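Local coordinates for esterase (Capnocytophaga ochracea, PDB 4W9R), which is of unknown function but, as a putative esterase of the alpha/beta-hydrolase clan, may hydrolyse ester bonds, at residues B[15-20]-B[76-81]; B[94-99]-B[130-135]. One frame throughout, in Å; residues are numbered along the deposited sequence. Where two conformers were deposited one is given.

Overall arrangement
Two contacts on the same side of the chain's centre follow each other along the chain without nesting or crossing. From the N terminus, the chain lays down strand 5-12 and turns back into strand 17-24; contact 1 closes a loop of 55 residues when Asp78 of the short helix 76-79 pairs with Arg17 near the beginning of that second strand. Contact 2 opens afterwards, on helix 91-110, and closes a loop of 30 residues beyond helix 123-128. Their centres lie about 12 Å apart, and helix 91-110 joins them: Leu15 and Asp78 of contact 1 rest on Phe98 and Phe95. Val81 meets Tyr131 too, so the antiparallel edge of the sheet, two helices and a connecting loop are tied together.

Contact 1: B[15-20]-B[76-81]; sequences LNRKQK and QEDVTV
The backbones of 15-20 and 76-81 stay well apart, a G1 beta bulge at Asn16 and Arg17, set against Ser12, leading into strand 17-24 on one side and a weakly bonded helical turn, about 76-79, standing on the other, and Arg17 and Asp78 span the gap from opposite directions. This is a worked case of a single charged pair tying the antiparallel edge of the sheet, at strand 17-24, to the helical turn 76-79. Arg17 leaves the strand with CG wedged into the notch between its own amide and carbonyl (chi1 69°) and then runs extended to NE, which carries the guanidinium to the turn. There NH2 of Arg17 forms a salt bridge with OD2 of Asp78 at 2.6 Å. NH1 of Arg17 adds a weak, bent hydrogen bond to the same OD2 of Asp78 at 3.3 Å. Both nitrogens thus address one oxygen, Asp78 OD1 coming no nearer than 4.1 Å to Arg17 NH1. Guanidinium and carboxylate stand 26° apart, and NH2 approaches from above the carboxylate plane. OD2 also accepts the backbone N of Lys75.

The arginine is steadied from its own strand. Gln19 OE1 lies in the guanidinium plane and accepts from two nitrogens side-on, Arg17 NE at 3.1 Å and Arg17 NH2 at the same length. Gln19 is fixed in turn by its NE2, bonded to Lys20 O at 3.1 Å and more weakly to Tyr72 O. Leu15 CD1 lies 3.7 Å above one guanidinium face, toward its rim. Gln19 thus probably restricts the guanidinium's rotation and helps present NH2 to Asp78. Asp78 is buried, and the arginine together with the Lys75 N-H would probably favour its ionised form, although Glu91 lies beside it.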
ATOM      1  N   LEU B  15     -12.639  28.932  -6.137  1.00 43.53           N
ATOM      2  CA  LEU B  15     -12.903  28.565  -4.749  1.00 42.30           C
ATOM      3  C   LEU B  15     -12.984  29.789  -3.845  1.00 46.00           C
ATOM      4  O   LEU B  15     -13.541  29.722  -2.748  1.00 45.73           O
ATOM      5  CB  LEU B  15     -11.826  27.609  -4.235  1.00 39.68           C
ATOM      6  CG  LEU B  15     -11.856  26.202  -4.829  1.00 40.38           C
ATOM      7  CD1 LEU B  15     -10.737  25.352  -4.249  1.00 42.72           C
ATOM      8  CD2 LEU B  15     -13.209  25.562  -4.574  1.00 35.02           C
ATOM      9  N   ASN B  16     -12.422  30.901  -4.316  1.00 44.98           N
ATOM     10  CA  ASN B  16     -12.385  32.147  -3.555  1.00 50.53           C
ATOM     11  C   ASN B  16     -11.740  31.978  -2.181  1.00 50.08           C
ATOM     12  O   ASN B  16     -12.177  32.581  -1.201  1.00 49.26           O
ATOM     13  CB  ASN B  16     -13.792  32.721  -3.400  1.00 57.66           C
ATOM     14  CG  ASN B  16     -13.923  34.102  -4.000  1.00 67.80           C
ATOM     15  OD1 ASN B  16     -12.965  34.875  -4.022  1.00 79.88           O
ATOM     16  ND2 ASN B  16     -15.114  34.421  -4.495  1.00 63.42           N
ATOM     17  N   ARG B  17     -10.705  31.148  -2.120  1.00 40.45           N
ATOM     18  CA  ARG B  17      -9.981  30.904  -0.879  1.00 38.18           C
ATOM     19  C   ARG B  17      -8.568  30.412  -1.165  1.00 37.77           C
ATOM     20  O   ARG B  17      -8.263  29.996  -2.284  1.00 40.09           O
ATOM     21  CB  ARG B  17     -10.720  29.887  -0.008  1.00 50.62           C
ATOM     22  CG  ARG B  17     -10.723  28.472  -0.563  1.00 48.60           C
ATOM     23  CD  ARG B  17     -11.179  27.475   0.490  1.00 52.18           C
ATOM     24  NE  ARG B  17     -11.153  26.102  -0.007  1.00 56.58           N
ATOM     25  CZ  ARG B  17     -12.228  25.434  -0.413  1.00 50.13           C
ATOM     26  NH1 ARG B  17     -13.423  26.009  -0.377  1.00 41.42           N
ATOM     27  NH2 ARG B  17     -12.109  24.188  -0.852  1.00 45.94           N
ATOM     28  N   LYS B  18      -7.706  30.468  -0.157  1.00 41.19           N
ATOM     29  CA  LYS B  18      -6.376  29.889  -0.281  1.00 45.25           C
ATOM     30  C   LYS B  18      -6.459  28.405   0.049  1.00 46.58           C
ATOM     31  O   LYS B  18      -6.815  28.026   1.164  1.00 54.45           O
ATOM     32  CB  LYS B  18      -5.380  30.587   0.646  1.00 50.20           C
ATOM     33  CG  LYS B  18      -5.115  32.047   0.312  1.00 43.51           C
ATOM     34  CD  LYS B  18      -4.242  32.696   1.375  1.00 52.76           C
ATOM     35  CE  LYS B  18      -3.865  34.121   1.004  1.00 68.90           C
ATOM     36  NZ  LYS B  18      -2.991  34.169  -0.202  1.00 72.91           N
ATOM     37  N   GLN B  19      -6.126  27.568  -0.926  1.00 41.54           N
ATOM     38  CA  GLN B  19      -6.272  26.128  -0.769  1.00 34.79           C
ATOM     39  C   GLN B  19      -4.933  25.461  -0.499  1.00 38.79           C
ATOM     40  O   GLN B  19      -3.991  25.606  -1.278  1.00 39.73           O
ATOM     41  CB  GLN B  19      -6.918  25.519  -2.016  1.00 27.58           C
ATOM     42  CG  GLN B  19      -7.022  24.004  -1.980  1.00 29.05           C
ATOM     43  CD  GLN B  19      -7.874  23.509  -0.830  1.00 32.87           C
ATOM     44  OE1 GLN B  19      -8.980  24.002  -0.603  1.00 41.25           O
ATOM     45  NE2 GLN B  19      -7.361  22.532  -0.092  1.00 29.05           N
ATOM     46  N   LYS B  20      -4.851  24.725   0.604  1.00 28.91           N
ATOM     47  CA  LYS B  20      -3.630  24.002   0.928  1.00 27.28           C
ATOM     48  C   LYS B  20      -3.426  22.843  -0.039  1.00 31.84           C
ATOM     49  O   LYS B  20      -4.308  22.003  -0.219  1.00 35.21           O
ATOM     50  CB  LYS B  20      -3.660  23.486   2.368  1.00 27.61           C
ATOM     51  CG  LYS B  20      -2.412  22.707   2.761  1.00 39.23           C
ATOM     52  CD  LYS B  20      -2.512  22.155   4.176  1.00 52.62           C
ATOM     53  CE  LYS B  20      -1.289  21.317   4.524  1.00 59.68           C
ATOM     54  NZ  LYS B  20      -1.377  20.736   5.893  1.00 67.00           N
ATOM     55  N   GLN B  76     -16.728  19.192   2.551  1.00 25.32           N
ATOM     56  CA  GLN B  76     -17.672  18.166   2.123  1.00 26.54           C
ATOM     57  C   GLN B  76     -18.521  18.631   0.941  1.00 33.32           C
ATOM     58  O   GLN B  76     -18.790  17.861   0.019  1.00 36.02           O
ATOM     59  CB  GLN B  76     -18.576  17.757   3.285  1.00 26.42           C
ATOM     60  CG  GLN B  76     -19.597  16.694   2.925  1.00 30.50           C
ATOM     61  CD  GLN B  76     -20.463  16.298   4.102  1.00 41.79           C
ATOM     62  OE1 GLN B  76     -20.175  16.650   5.247  1.00 47.28           O
ATOM     63  NE2 GLN B  76     -21.533  15.562   3.827  1.00 40.23           N
ATOM     64  N   GLU B  77     -18.939  19.892   0.970  0.61 25.25           N
ATOM     65  CA  GLU B  77     -19.757  20.445  -0.104  0.61 26.46           C
ATOM     66  C   GLU B  77     -18.960  20.601  -1.396  0.61 32.47           C
ATOM     67  O   GLU B  77     -19.534  20.717  -2.478  0.61 37.80           O
ATOM     68  CB  GLU B  77     -20.351  21.793   0.309  0.61 28.73           C
ATOM     69  CG  GLU B  77     -21.476  21.697   1.329  0.61 27.33           C
ATOM     70  CD  GLU B  77     -22.027  23.056   1.715  0.61 40.05           C
ATOM     71  OE1 GLU B  77     -21.275  24.050   1.634  0.61 56.06           O
ATOM     72  OE2 GLU B  77     -23.215  23.134   2.094  0.61 29.31           O
ATOM     73  N   ASP B  78     -17.635  20.603  -1.279  1.00 27.83           N
ATOM     74  CA  ASP B  78     -16.770  20.728  -2.447  1.00 26.12           C
ATOM     75  C   ASP B  78     -16.714  19.438  -3.259  1.00 30.45           C
ATOM     76  O   ASP B  78     -16.734  19.469  -4.487  1.00 40.53           O
ATOM     77  CB  ASP B  78     -15.350  21.128  -2.031  1.00 28.25           C
ATOM     78  CG  ASP B  78     -15.265  22.555  -1.524  1.00 47.47           C
ATOM     79  OD1 ASP B  78     -16.139  23.373  -1.884  1.00 64.19           O
ATOM     80  OD2 ASP B  78     -14.316  22.860  -0.772  1.00 41.79           O
ATOM     81  N   VAL B  79     -16.614  18.307  -2.570  1.00 24.93           N
ATOM     82  CA  VAL B  79     -16.443  17.022  -3.240  1.00 23.60           C
ATOM     83  C   VAL B  79     -17.732  16.224  -3.430  1.00 24.04           C
ATOM     84  O   VAL B  79     -17.701  15.118  -3.969  1.00 44.60           O
ATOM     85  CB  VAL B  79     -15.441  16.139  -2.476  1.00 31.49           C
ATOM     86  CG1 VAL B  79     -14.071  16.798  -2.455  1.00 18.86           C
ATOM     87  CG2 VAL B  79     -15.937  15.879  -1.064  1.00 11.72           C
ATOM     88  N   THR B  80     -18.862  16.768  -2.990  1.00 24.54           N
ATOM     89  CA  THR B  80     -20.103  15.998  -3.005  1.00 29.53           C
ATOM     90  C   THR B  80     -21.033  16.350  -4.161  1.00 28.08           C
ATOM     91  O   THR B  80     -21.429  17.504  -4.331  1.00 40.33           O
ATOM     92  CB  THR B  80     -20.887  16.169  -1.693  1.00 24.04           C
ATOM     93  OG1 THR B  80     -20.088  15.714  -0.595  1.00 42.23           O
ATOM     94  CG2 THR B  80     -22.175  15.363  -1.739  1.00 21.18           C
ATOM     95  N   VAL B  81     -21.383  15.335  -4.945  1.00 25.36           N
ATOM     96  CA  VAL B  81     -22.376  15.472  -6.000  1.00 27.39           C
ATOM     97  C   VAL B  81     -23.756  15.114  -5.455  1.00 30.89           C
ATOM     98  O   VAL B  81     -23.999  13.970  -5.072  1.00 31.56           O
ATOM     99  CB  VAL B  81     -22.049  14.573  -7.205  1.00 28.93           C
ATOM    100  CG1 VAL B  81     -23.129  14.690  -8.267  1.00 29.25           C
ATOM    101  CG2 VAL B  81     -20.685  14.925  -7.776  1.00 30.15           C
TER

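Contact 2: B[94-99]-B[130-135]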
ATOM      1  N   ARG B  94     -17.460  24.332  -8.526  1.00 29.19           N
ATOM      2  CA  ARG B  94     -16.320  25.224  -8.376  1.00 26.97           C
ATOM      3  C   ARG B  94     -15.051  24.432  -8.079  1.00 31.46           C
ATOM      4  O   ARG B  94     -13.996  24.697  -8.655  1.00 35.19           O
ATOM      5  CB  ARG B  94     -16.582  26.253  -7.274  1.00 22.22           C
ATOM      6  CG  ARG B  94     -17.668  27.266  -7.622  1.00 17.07           C
ATOM      7  CD  ARG B  94     -17.987  28.178  -6.447  1.00 12.08           C
ATOM      8  NE  ARG B  94     -19.428  28.289  -6.234  1.00 48.75           N
ATOM      9  CZ  ARG B  94     -20.011  28.309  -5.039  1.00 42.65           C
ATOM     10  NH1 ARG B  94     -19.275  28.231  -3.938  1.00 44.61           N
ATOM     11  NH2 ARG B  94     -21.330  28.406  -4.943  1.00 50.39           N
ATOM     12  N   PHE B  95     -15.158  23.455  -7.184  1.00 29.45           N
ATOM     13  CA  PHE B  95     -14.019  22.605  -6.856  1.00 28.45           C
ATOM     14  C   PHE B  95     -13.630  21.752  -8.056  1.00 30.96           C
ATOM     15  O   PHE B  95     -12.446  21.586  -8.357  1.00 31.05           O
ATOM     16  CB  PHE B  95     -14.332  21.713  -5.654  1.00 20.17           C
ATOM     17  CG  PHE B  95     -13.188  20.831  -5.242  1.00 25.20           C
ATOM     18  CD1 PHE B  95     -12.185  21.315  -4.419  1.00 19.53           C
ATOM     19  CD2 PHE B  95     -13.114  19.518  -5.680  1.00 25.34           C
ATOM     20  CE1 PHE B  95     -11.131  20.506  -4.039  1.00 23.57           C
ATOM     21  CE2 PHE B  95     -12.061  18.705  -5.304  1.00 34.01           C
ATOM     22  CZ  PHE B  95     -11.069  19.200  -4.483  1.00 30.78           C
ATOM     23  N   PHE B  96     -14.640  21.212  -8.732  1.00 28.99           N
ATOM     24  CA  PHE B  96     -14.439  20.385  -9.916  1.00 24.80           C
ATOM     25  C   PHE B  96     -13.600  21.106 -10.968  1.00 31.87           C
ATOM     26  O   PHE B  96     -12.645  20.541 -11.501  1.00 32.99           O
ATOM     27  CB  PHE B  96     -15.791  19.976 -10.504  1.00 22.34           C
ATOM     28  CG  PHE B  96     -15.693  19.052 -11.681  1.00 29.69           C
ATOM     29  CD1 PHE B  96     -15.396  17.712 -11.503  1.00 29.89           C
ATOM     30  CD2 PHE B  96     -15.915  19.520 -12.965  1.00 24.51           C
ATOM     31  CE1 PHE B  96     -15.313  16.858 -12.585  1.00 33.15           C
ATOM     32  CE2 PHE B  96     -15.833  18.670 -14.050  1.00 29.74           C
ATOM     33  CZ  PHE B  96     -15.531  17.338 -13.860  1.00 27.70           C
ATOM     34  N   GLU B  97     -13.959  22.355 -11.252  1.00 29.73           N
ATOM     35  CA  GLU B  97     -13.255  23.148 -12.255  1.00 27.96           C
ATOM     36  C   GLU B  97     -11.943  23.721 -11.724  1.00 27.36           C
ATOM     37  O   GLU B  97     -11.022  23.992 -12.494  1.00 38.65           O
ATOM     38  CB  GLU B  97     -14.150  24.277 -12.770  1.00 30.70           C
ATOM     39  CG  GLU B  97     -15.407  23.795 -13.483  1.00 39.22           C
ATOM     40  CD  GLU B  97     -16.196  24.929 -14.112  1.00 60.90           C
ATOM     41  OE1 GLU B  97     -15.598  25.990 -14.392  1.00 68.38           O
ATOM     42  OE2 GLU B  97     -17.415  24.760 -14.325  1.00 73.45           O
ATOM     43  N   PHE B  98     -11.862  23.906 -10.408  1.00 30.85           N
ATOM     44  CA  PHE B  98     -10.629  24.367  -9.775  1.00 22.73           C
ATOM     45  C   PHE B  98      -9.470  23.427 -10.089  1.00 29.58           C
ATOM     46  O   PHE B  98      -8.357  23.870 -10.366  1.00 30.66           O
ATOM     47  CB  PHE B  98     -10.814  24.491  -8.260  1.00 24.73           C
ATOM     48  CG  PHE B  98      -9.557  24.239  -7.471  1.00 28.81           C
ATOM     49  CD1 PHE B  98      -8.537  25.175  -7.444  1.00 31.00           C
ATOM     50  CD2 PHE B  98      -9.402  23.065  -6.749  1.00 25.44           C
ATOM     51  CE1 PHE B  98      -7.382  24.943  -6.720  1.00 29.32           C
ATOM     52  CE2 PHE B  98      -8.250  22.827  -6.020  1.00 25.19           C
ATOM     53  CZ  PHE B  98      -7.238  23.769  -6.005  1.00 28.52           C
ATOM     54  N   VAL B  99      -9.741  22.126 -10.048  1.00 30.70           N
ATOM     55  CA  VAL B  99      -8.730  21.127 -10.371  1.00 33.84           C
ATOM     56  C   VAL B  99      -8.346  21.201 -11.847  1.00 42.87           C
ATOM     57  O   VAL B  99      -7.167  21.269 -12.189  1.00 38.64           O
ATOM     58  CB  VAL B  99      -9.221  19.703 -10.045  1.00 31.66           C
ATOM     59  CG1 VAL B  99      -8.158  18.676 -10.408  1.00 26.56           C
ATOM     60  CG2 VAL B  99      -9.597  19.591  -8.575  1.00 12.95           C
ATOM     61  N   ASN B 130     -15.203  10.836 -11.300  1.00 23.69           N
ATOM     62  CA  ASN B 130     -15.775  10.179 -12.471  1.00 26.21           C
ATOM     63  C   ASN B 130     -16.200  11.171 -13.544  1.00 35.38           C
ATOM     64  O   ASN B 130     -16.137  10.878 -14.738  1.00 40.42           O
ATOM     65  CB  ASN B 130     -16.980   9.324 -12.073  1.00 22.24           C
ATOM     66  CG  ASN B 130     -16.599   8.132 -11.222  1.00 28.64           C
ATOM     67  OD1 ASN B 130     -15.500   7.593 -11.344  1.00 35.78           O
ATOM     68  ND2 ASN B 130     -17.513   7.708 -10.356  1.00 30.83           N
ATOM     69  N   TYR B 131     -16.620  12.355 -13.110  1.00 25.61           N
ATOM     70  CA  TYR B 131     -17.222  13.334 -14.007  1.00 27.29           C
ATOM     71  C   TYR B 131     -16.220  13.997 -14.948  1.00 32.76           C
ATOM     72  O   TYR B 131     -16.607  14.746 -15.843  1.00 41.73           O
ATOM     73  CB  TYR B 131     -17.969  14.389 -13.193  1.00 23.33           C
ATOM     74  CG  TYR B 131     -19.292  13.881 -12.670  1.00 31.60           C
ATOM     75  CD1 TYR B 131     -19.354  13.109 -11.518  1.00 31.58           C
ATOM     76  CD2 TYR B 131     -20.476  14.153 -13.341  1.00 28.22           C
ATOM     77  CE1 TYR B 131     -20.562  12.632 -11.042  1.00 30.43           C
ATOM     78  CE2 TYR B 131     -21.687  13.683 -12.873  1.00 35.40           C
ATOM     79  CZ  TYR B 131     -21.725  12.923 -11.724  1.00 34.94           C
ATOM     80  OH  TYR B 131     -22.930  12.453 -11.259  1.00 30.32           O
ATOM     81  N   TYR B 132     -14.935  13.719 -14.753  1.00 23.52           N
ATOM     82  CA  TYR B 132     -13.918  14.206 -15.676  1.00 31.35           C
ATOM     83  C   TYR B 132     -13.988  13.459 -17.010  1.00 40.30           C
ATOM     84  O   TYR B 132     -13.427  13.906 -18.011  1.00 49.64           O
ATOM     85  CB  TYR B 132     -12.526  14.085 -15.056  1.00 24.60           C
ATOM     86  CG  TYR B 132     -12.304  15.059 -13.923  1.00 27.37           C
ATOM     87  CD1 TYR B 132     -12.180  16.418 -14.172  1.00 27.22           C
ATOM     88  CD2 TYR B 132     -12.229  14.626 -12.607  1.00 36.29           C
ATOM     89  CE1 TYR B 132     -11.985  17.318 -13.144  1.00 24.44           C
ATOM     90  CE2 TYR B 132     -12.032  15.522 -11.570  1.00 27.20           C
ATOM     91  CZ  TYR B 132     -11.911  16.868 -11.847  1.00 31.43           C
ATOM     92  OH  TYR B 132     -11.717  17.772 -10.829  1.00 34.23           O
HETATM   93  N   MSE B 133     -14.688  12.328 -17.016  1.00 38.45           N
HETATM   94  CA  MSE B 133     -14.950  11.577 -18.242  1.00 41.24           C
HETATM   95  C   MSE B 133     -15.913  12.316 -19.167  1.00 45.52           C
HETATM   96  O   MSE B 133     -15.927  12.088 -20.376  1.00 48.54           O
HETATM   97  CB  MSE B 133     -15.531  10.200 -17.915  1.00 33.96           C
HETATM   98  CG  MSE B 133     -14.516   9.162 -17.487  1.00 49.52           C
HETATM   99 SE   MSE B 133     -15.404   7.556 -16.826  0.59 62.10          SE
HETATM  100  CE  MSE B 133     -16.775   7.400 -18.194  1.00 32.59           C
ATOM    101  N   LEU B 134     -16.726  13.194 -18.588  1.00 43.91           N
ATOM    102  CA  LEU B 134     -17.780  13.873 -19.334  1.00 46.15           C
ATOM    103  C   LEU B 134     -17.311  15.197 -19.934  1.00 57.65           C
ATOM    104  O   LEU B 134     -18.104  15.927 -20.529  1.00 59.66           O
ATOM    105  CB  LEU B 134     -18.993  14.108 -18.431  1.00 35.15           C
ATOM    106  CG  LEU B 134     -19.507  12.877 -17.676  1.00 38.43           C
ATOM    107  CD1 LEU B 134     -20.738  13.219 -16.853  1.00 42.57           C
ATOM    108  CD2 LEU B 134     -19.798  11.732 -18.633  1.00 34.14           C
ATOM    109  N   ALA B 135     -16.028  15.504 -19.767  1.00 72.31           N
ATOM    110  CA  ALA B 135     -15.451  16.742 -20.290  1.00 81.45           C
ATOM    111  C   ALA B 135     -15.607  16.842 -21.807  1.00 80.41           C
ATOM    112  O   ALA B 135     -15.237  15.928 -22.543  1.00 73.41           O
ATOM    113  CB  ALA B 135     -13.984  16.844 -19.902  1.00 90.52           C
TER
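Phe96 and Val99, one helical turn of 91-110, receive the ring and hydroxyl of Tyr132, which reaches them from the loop segment after helix 123-128. It is a compact example of how a tyrosine can use both its face and its polar end on one helix. Phe96 comes first. The phenyl ring swings out toward Tyr132 because chi1 of -177° sets CG trans to the amide nitrogen, and the two rings overlap while their side chains run antiparallel. They form an offset stack with centroids 4.2 Å apart. The planes are tilted by 18°. Phe96 CE1 sits above the middle of the tyrosine ring, 3.4 Å from Tyr132 CE1. The far end of the phenyl ring meets the 3-10 segment 131-133: Phe96 CZ lies 3.4 Å from Tyr131 O, and Phe96 CE1 is 3.7 Å from Tyr131 CB. The ring of Tyr131 itself turns away, its hydroxyl bonded to Gly86 O.

The backbone of Phe96 takes part too. Tyr132 OH donates to Phe96 O at 3.0 Å, in the carbonyl plane and on a lone pair. Further along, Val99 lies roughly perpendicular to the tyrosine side chain, its CB 3.3 Å from Tyr132 OH, and Phe141 packs on both Val99 and, edge-to-face, Tyr132.

Largely buried, the contact joins helix 91-110 to the loop preceding strand 143-149. The hydrogen bond satisfies a buried phenol and helps fix where its hydroxyl, and so the side chain, points; stack and hydrogen bond together probably restrict Tyr132.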